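Local coordinates for PUM-HD domain-containing protein (Caenorhabditis elegans, PDB 7CGF) that binds RNA through its Pumilio homology domain, the part crystallised here, and probably recognises the 3' untranslated regions of target mRNAs, at residues L54-D68 against K89-L102. The protein carries 2 engineered substitutions. Numbering follows the deposited sequence.
Sequences LASSKDRFEKDSIFD and KFFEYGEERHWARL
The F67 and H98 rings stack face to face, their centroids 3.9 Å apart and their planes inclined by 20°. On the opposite face of the imidazole lies R97 CG, while its edge carries the bond from ND1 to E95 OE1 at 2.7 Å, which, with the groups on its two faces, would hold the ring's rotation. With chi1 at -177°, F67 swings its ring away from its own backbone N and into the other segment; its edge meets R101 CB in plane, and its CE2 sits centrally over the R101 guanidinium, 3.5 Å from CZ. F90 takes F67 CD1 on one face, at 3.6 Å from its own CD1, with K63 O and I66 CG1 at its edge and L54 CD2 meeting it obliquely.

Ion pairs border this aromatic cluster. R97 grips D64 side-on, NE and NH2 both converging on OD1 (3.0 and 2.7 Å); R60 CG lies over one face of the guanidinium and E95 OE1 over the other, the latter pairing by charge alone. R101 NH1 meets D68 OD1 at 2.7 Å, nearly along the C-O axis and in the guanidinium plane. A water accepting from K63 NZ and donating to E95 OE2 bridges the segments. Trimming H98 to an alanine is likely to open a gap against the F67 face and to leave E95 OE1 without its imidazole donor.

Segments 54-68 and 89-102 belong to successive predicted Pumilio repeats. The end of helix 44-56, helix 60-65 and the start of helix 67-72 pack against the turns and first residues of helix 99-106 through an aromatic cluster flanked by salt bridges, a repeat-to-repeat interface of the alpha-helical, arched PUM-HD solenoid.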
# COMPACT_ATOMS: atom_id res chain seq x y z
N LEU A 54 -21.31 -22.89 -0.14
CA LEU A 54 -21.63 -21.65 0.56
C LEU A 54 -21.90 -20.52 -0.42
O LEU A 54 -22.66 -19.59 -0.10
CB LEU A 54 -20.48 -21.26 1.49
CG LEU A 54 -20.38 -22.11 2.75
CD1 LEU A 54 -19.14 -21.70 3.52
CD2 LEU A 54 -21.62 -21.91 3.60
N ALA A 55 -21.28 -20.57 -1.60
CA ALA A 55 -21.48 -19.50 -2.57
C ALA A 55 -22.75 -19.70 -3.38
O ALA A 55 -23.39 -18.72 -3.78
CB ALA A 55 -20.28 -19.42 -3.52
N SER A 56 -23.13 -20.95 -3.63
CA SER A 56 -24.21 -21.27 -4.56
C SER A 56 -25.51 -21.65 -3.87
O SER A 56 -26.57 -21.62 -4.53
CB SER A 56 -23.78 -22.42 -5.48
OG SER A 56 -23.87 -23.68 -4.83
N SER A 57 -25.48 -22.00 -2.59
CA SER A 57 -26.69 -22.45 -1.91
C SER A 57 -27.68 -21.31 -1.70
O SER A 57 -27.31 -20.20 -1.32
CB SER A 57 -26.35 -23.08 -0.56
OG SER A 57 -27.54 -23.36 0.17
N LYS A 58 -28.96 -21.60 -1.96
CA LYS A 58 -30.06 -20.70 -1.67
C LYS A 58 -30.72 -21.00 -0.33
O LYS A 58 -31.76 -20.42 -0.01
CB LYS A 58 -31.11 -20.78 -2.78
CG LYS A 58 -30.76 -20.05 -4.07
CD LYS A 58 -31.74 -20.45 -5.17
CE LYS A 58 -31.91 -19.36 -6.23
NZ LYS A 58 -32.89 -18.32 -5.79
N ASP A 59 -30.14 -21.91 0.45
CA ASP A 59 -30.74 -22.37 1.70
C ASP A 59 -29.89 -21.86 2.86
O ASP A 59 -28.82 -22.41 3.14
CB ASP A 59 -30.83 -23.89 1.71
CG ASP A 59 -31.65 -24.43 2.86
OD1 ASP A 59 -31.82 -23.74 3.89
OD2 ASP A 59 -32.13 -25.58 2.74
N ARG A 60 -30.39 -20.83 3.55
CA ARG A 60 -29.68 -20.29 4.70
C ARG A 60 -29.49 -21.34 5.79
O ARG A 60 -28.48 -21.31 6.51
CB ARG A 60 -30.41 -19.09 5.29
CG ARG A 60 -30.13 -17.80 4.58
CD ARG A 60 -31.32 -17.41 3.77
NE ARG A 60 -31.36 -15.98 3.50
CZ ARG A 60 -32.40 -15.37 2.94
NH1 ARG A 60 -32.35 -14.07 2.73
NH2 ARG A 60 -33.47 -16.08 2.59
N PHE A 61 -30.47 -22.22 5.97
CA PHE A 61 -30.34 -23.20 7.04
C PHE A 61 -29.25 -24.22 6.71
O PHE A 61 -28.60 -24.74 7.62
CB PHE A 61 -31.69 -23.88 7.30
CG PHE A 61 -32.67 -23.00 8.06
CD1 PHE A 61 -32.42 -21.66 8.30
CD2 PHE A 61 -33.86 -23.54 8.53
CE1 PHE A 61 -33.33 -20.87 8.98
CE2 PHE A 61 -34.76 -22.77 9.23
CZ PHE A 61 -34.51 -21.43 9.45
N GLU A 62 -29.04 -24.52 5.42
CA GLU A 62 -27.90 -25.33 5.02
C GLU A 62 -26.60 -24.62 5.37
O GLU A 62 -25.68 -25.22 5.93
CB GLU A 62 -27.94 -25.63 3.52
CG GLU A 62 -28.89 -26.76 3.12
CD GLU A 62 -28.42 -28.12 3.61
OE1 GLU A 62 -27.25 -28.47 3.34
OE2 GLU A 62 -29.23 -28.83 4.24
N LYS A 63 -26.52 -23.33 5.05
CA LYS A 63 -25.30 -22.58 5.35
C LYS A 63 -25.07 -22.47 6.85
O LYS A 63 -23.94 -22.62 7.33
CB LYS A 63 -25.37 -21.20 4.68
CG LYS A 63 -25.38 -21.31 3.15
CD LYS A 63 -25.28 -19.96 2.44
CE LYS A 63 -26.64 -19.33 2.22
NZ LYS A 63 -26.58 -18.21 1.23
N ASP A 64 -26.14 -22.24 7.62
CA ASP A 64 -26.01 -22.17 9.07
C ASP A 64 -25.53 -23.49 9.66
O ASP A 64 -24.94 -23.50 10.75
CB ASP A 64 -27.33 -21.79 9.74
CG ASP A 64 -27.86 -20.43 9.32
OD1 ASP A 64 -27.11 -19.63 8.74
OD2 ASP A 64 -29.06 -20.17 9.58
N SER A 65 -25.78 -24.61 8.97
CA SER A 65 -25.60 -25.93 9.56
C SER A 65 -24.13 -26.25 9.84
O SER A 65 -23.84 -27.08 10.72
CB SER A 65 -26.18 -27.03 8.66
OG SER A 65 -25.36 -27.32 7.53
N ILE A 66 -23.20 -25.66 9.10
CA ILE A 66 -21.79 -25.87 9.40
C ILE A 66 -21.21 -24.77 10.26
O ILE A 66 -20.04 -24.86 10.66
CB ILE A 66 -20.92 -26.02 8.13
CG1 ILE A 66 -21.00 -24.76 7.26
CG2 ILE A 66 -21.26 -27.30 7.36
CD1 ILE A 66 -19.89 -24.69 6.23
N PHE A 67 -21.99 -23.74 10.60
CA PHE A 67 -21.40 -22.59 11.28
C PHE A 67 -20.96 -22.93 12.70
O PHE A 67 -19.91 -22.46 13.14
CB PHE A 67 -22.35 -21.40 11.28
CG PHE A 67 -21.75 -20.16 11.89
CD1 PHE A 67 -20.74 -19.46 11.23
CD2 PHE A 67 -22.18 -19.70 13.12
CE1 PHE A 67 -20.18 -18.33 11.79
CE2 PHE A 67 -21.63 -18.56 13.69
CZ PHE A 67 -20.62 -17.88 13.02
N ASP A 68 -21.72 -23.76 13.42
CA ASP A 68 -21.29 -24.12 14.77
C ASP A 68 -19.94 -24.81 14.76
O ASP A 68 -19.13 -24.61 15.67
CB ASP A 68 -22.33 -25.01 15.45
CG ASP A 68 -23.46 -24.22 16.07
OD1 ASP A 68 -23.44 -22.98 16.00
OD2 ASP A 68 -24.39 -24.85 16.64
N LYS A 89 -15.63 -17.14 4.25
CA LYS A 89 -16.98 -17.14 3.68
C LYS A 89 -17.99 -16.55 4.65
O LYS A 89 -18.99 -15.96 4.21
CB LYS A 89 -17.41 -18.56 3.30
CG LYS A 89 -16.78 -19.10 2.02
CD LYS A 89 -17.11 -18.20 0.85
CE LYS A 89 -16.80 -18.87 -0.49
NZ LYS A 89 -17.03 -17.90 -1.62
N PHE A 90 -17.79 -16.73 5.95
CA PHE A 90 -18.76 -16.24 6.92
C PHE A 90 -18.52 -14.80 7.34
O PHE A 90 -19.23 -14.30 8.23
CB PHE A 90 -18.80 -17.17 8.12
CG PHE A 90 -19.49 -18.47 7.82
CD1 PHE A 90 -20.87 -18.50 7.72
CD2 PHE A 90 -18.77 -19.61 7.57
CE1 PHE A 90 -21.53 -19.70 7.41
CE2 PHE A 90 -19.41 -20.80 7.26
CZ PHE A 90 -20.79 -20.84 7.19
N PHE A 91 -17.56 -14.10 6.73
CA PHE A 91 -17.45 -12.66 6.87
C PHE A 91 -17.94 -11.92 5.63
O PHE A 91 -17.85 -10.69 5.57
CB PHE A 91 -15.99 -12.25 7.16
CG PHE A 91 -15.60 -12.41 8.60
CD1 PHE A 91 -16.33 -11.79 9.61
CD2 PHE A 91 -14.47 -13.14 8.95
CE1 PHE A 91 -15.96 -11.92 10.93
CE2 PHE A 91 -14.09 -13.27 10.28
CZ PHE A 91 -14.85 -12.66 11.28
N GLU A 92 -18.48 -12.64 4.65
CA GLU A 92 -18.94 -12.01 3.43
C GLU A 92 -20.27 -11.29 3.67
O GLU A 92 -21.01 -11.58 4.62
CB GLU A 92 -19.13 -13.04 2.31
CG GLU A 92 -17.88 -13.80 1.88
CD GLU A 92 -16.84 -12.93 1.16
OE1 GLU A 92 -17.19 -11.85 0.63
OE2 GLU A 92 -15.66 -13.36 1.13
N TYR A 93 -20.57 -10.33 2.79
CA TYR A 93 -21.94 -9.82 2.74
C TYR A 93 -22.89 -10.98 2.47
O TYR A 93 -22.60 -11.86 1.65
CB TYR A 93 -22.10 -8.75 1.65
CG TYR A 93 -21.19 -7.54 1.75
CD1 TYR A 93 -20.96 -6.90 2.96
CD2 TYR A 93 -20.57 -7.03 0.61
CE1 TYR A 93 -20.13 -5.78 3.04
CE2 TYR A 93 -19.75 -5.91 0.67
CZ TYR A 93 -19.53 -5.29 1.88
OH TYR A 93 -18.70 -4.19 1.93
N GLY A 94 -24.03 -10.98 3.14
CA GLY A 94 -24.93 -12.10 3.07
C GLY A 94 -24.81 -13.03 4.24
O GLY A 94 -25.73 -13.83 4.48
N GLU A 95 -23.70 -12.95 4.98
CA GLU A 95 -23.52 -13.69 6.22
C GLU A 95 -23.45 -12.78 7.44
O GLU A 95 -22.98 -13.21 8.50
CB GLU A 95 -22.26 -14.57 6.12
CG GLU A 95 -22.38 -15.72 5.12
CD GLU A 95 -23.37 -16.80 5.58
OE1 GLU A 95 -23.68 -16.85 6.79
OE2 GLU A 95 -23.81 -17.59 4.75
N GLU A 96 -23.98 -11.55 7.33
CA GLU A 96 -24.08 -10.60 8.44
C GLU A 96 -24.51 -11.22 9.76
O GLU A 96 -23.98 -10.86 10.81
CB GLU A 96 -25.09 -9.48 8.13
CG GLU A 96 -24.59 -8.35 7.27
CD GLU A 96 -24.56 -8.71 5.80
OE1 GLU A 96 -24.22 -7.82 4.97
OE2 GLU A 96 -24.88 -9.87 5.46
N ARG A 97 -25.51 -12.11 9.71
CA ARG A 97 -26.07 -12.67 10.93
C ARG A 97 -25.02 -13.42 11.75
O ARG A 97 -25.24 -13.66 12.94
CB ARG A 97 -27.23 -13.61 10.59
CG ARG A 97 -26.80 -14.82 9.76
CD ARG A 97 -28.02 -15.51 9.13
NE ARG A 97 -27.65 -16.73 8.41
CZ ARG A 97 -27.15 -16.75 7.18
NH1 ARG A 97 -26.95 -15.62 6.52
NH2 ARG A 97 -26.84 -17.91 6.62
N HIS A 98 -23.90 -13.79 11.14
CA HIS A 98 -22.86 -14.57 11.78
C HIS A 98 -21.63 -13.75 12.16
O HIS A 98 -20.75 -14.28 12.85
CB HIS A 98 -22.42 -15.70 10.85
CG HIS A 98 -23.46 -16.75 10.68
ND1 HIS A 98 -23.77 -17.31 9.46
CD2 HIS A 98 -24.25 -17.37 11.59
CE1 HIS A 98 -24.71 -18.22 9.62
NE2 HIS A 98 -25.02 -18.27 10.91
N TRP A 99 -21.56 -12.48 11.76
CA TRP A 99 -20.33 -11.70 11.93
C TRP A 99 -19.94 -11.58 13.40
O TRP A 99 -18.77 -11.78 13.75
CB TRP A 99 -20.51 -10.31 11.34
CG TRP A 99 -20.55 -10.24 9.86
CD1 TRP A 99 -20.32 -11.24 8.95
CD2 TRP A 99 -20.84 -9.07 9.10
NE1 TRP A 99 -20.45 -10.76 7.67
CE2 TRP A 99 -20.76 -9.43 7.73
CE3 TRP A 99 -21.17 -7.75 9.44
CZ2 TRP A 99 -21.00 -8.51 6.71
CZ3 TRP A 99 -21.40 -6.85 8.43
CH2 TRP A 99 -21.31 -7.23 7.07
N ALA A 100 -20.89 -11.23 14.26
CA ALA A 100 -20.54 -11.00 15.66
C ALA A 100 -20.08 -12.28 16.34
O ALA A 100 -19.08 -12.26 17.08
CB ALA A 100 -21.73 -10.38 16.41
N ARG A 101 -20.76 -13.40 16.10
CA ARG A 101 -20.34 -14.66 16.69
C ARG A 101 -18.97 -15.08 16.19
O ARG A 101 -18.17 -15.64 16.94
CB ARG A 101 -21.36 -15.77 16.41
CG ARG A 101 -22.64 -15.66 17.22
CD ARG A 101 -23.62 -16.77 16.81
NE ARG A 101 -23.05 -18.10 17.02
CZ ARG A 101 -23.58 -19.22 16.56
NH1 ARG A 101 -22.99 -20.39 16.80
NH2 ARG A 101 -24.70 -19.17 15.84
N LEU A 102 -18.68 -14.81 14.91
CA LEU A 102 -17.39 -15.22 14.36
C LEU A 102 -16.26 -14.34 14.89
O LEU A 102 -15.17 -14.84 15.19
CB LEU A 102 -17.45 -15.20 12.83
CG LEU A 102 -16.24 -15.80 12.11
CD1 LEU A 102 -15.96 -17.20 12.62
CD2 LEU A 102 -16.44 -15.78 10.60
O HOH W 1 -25.01 -16.11 2.35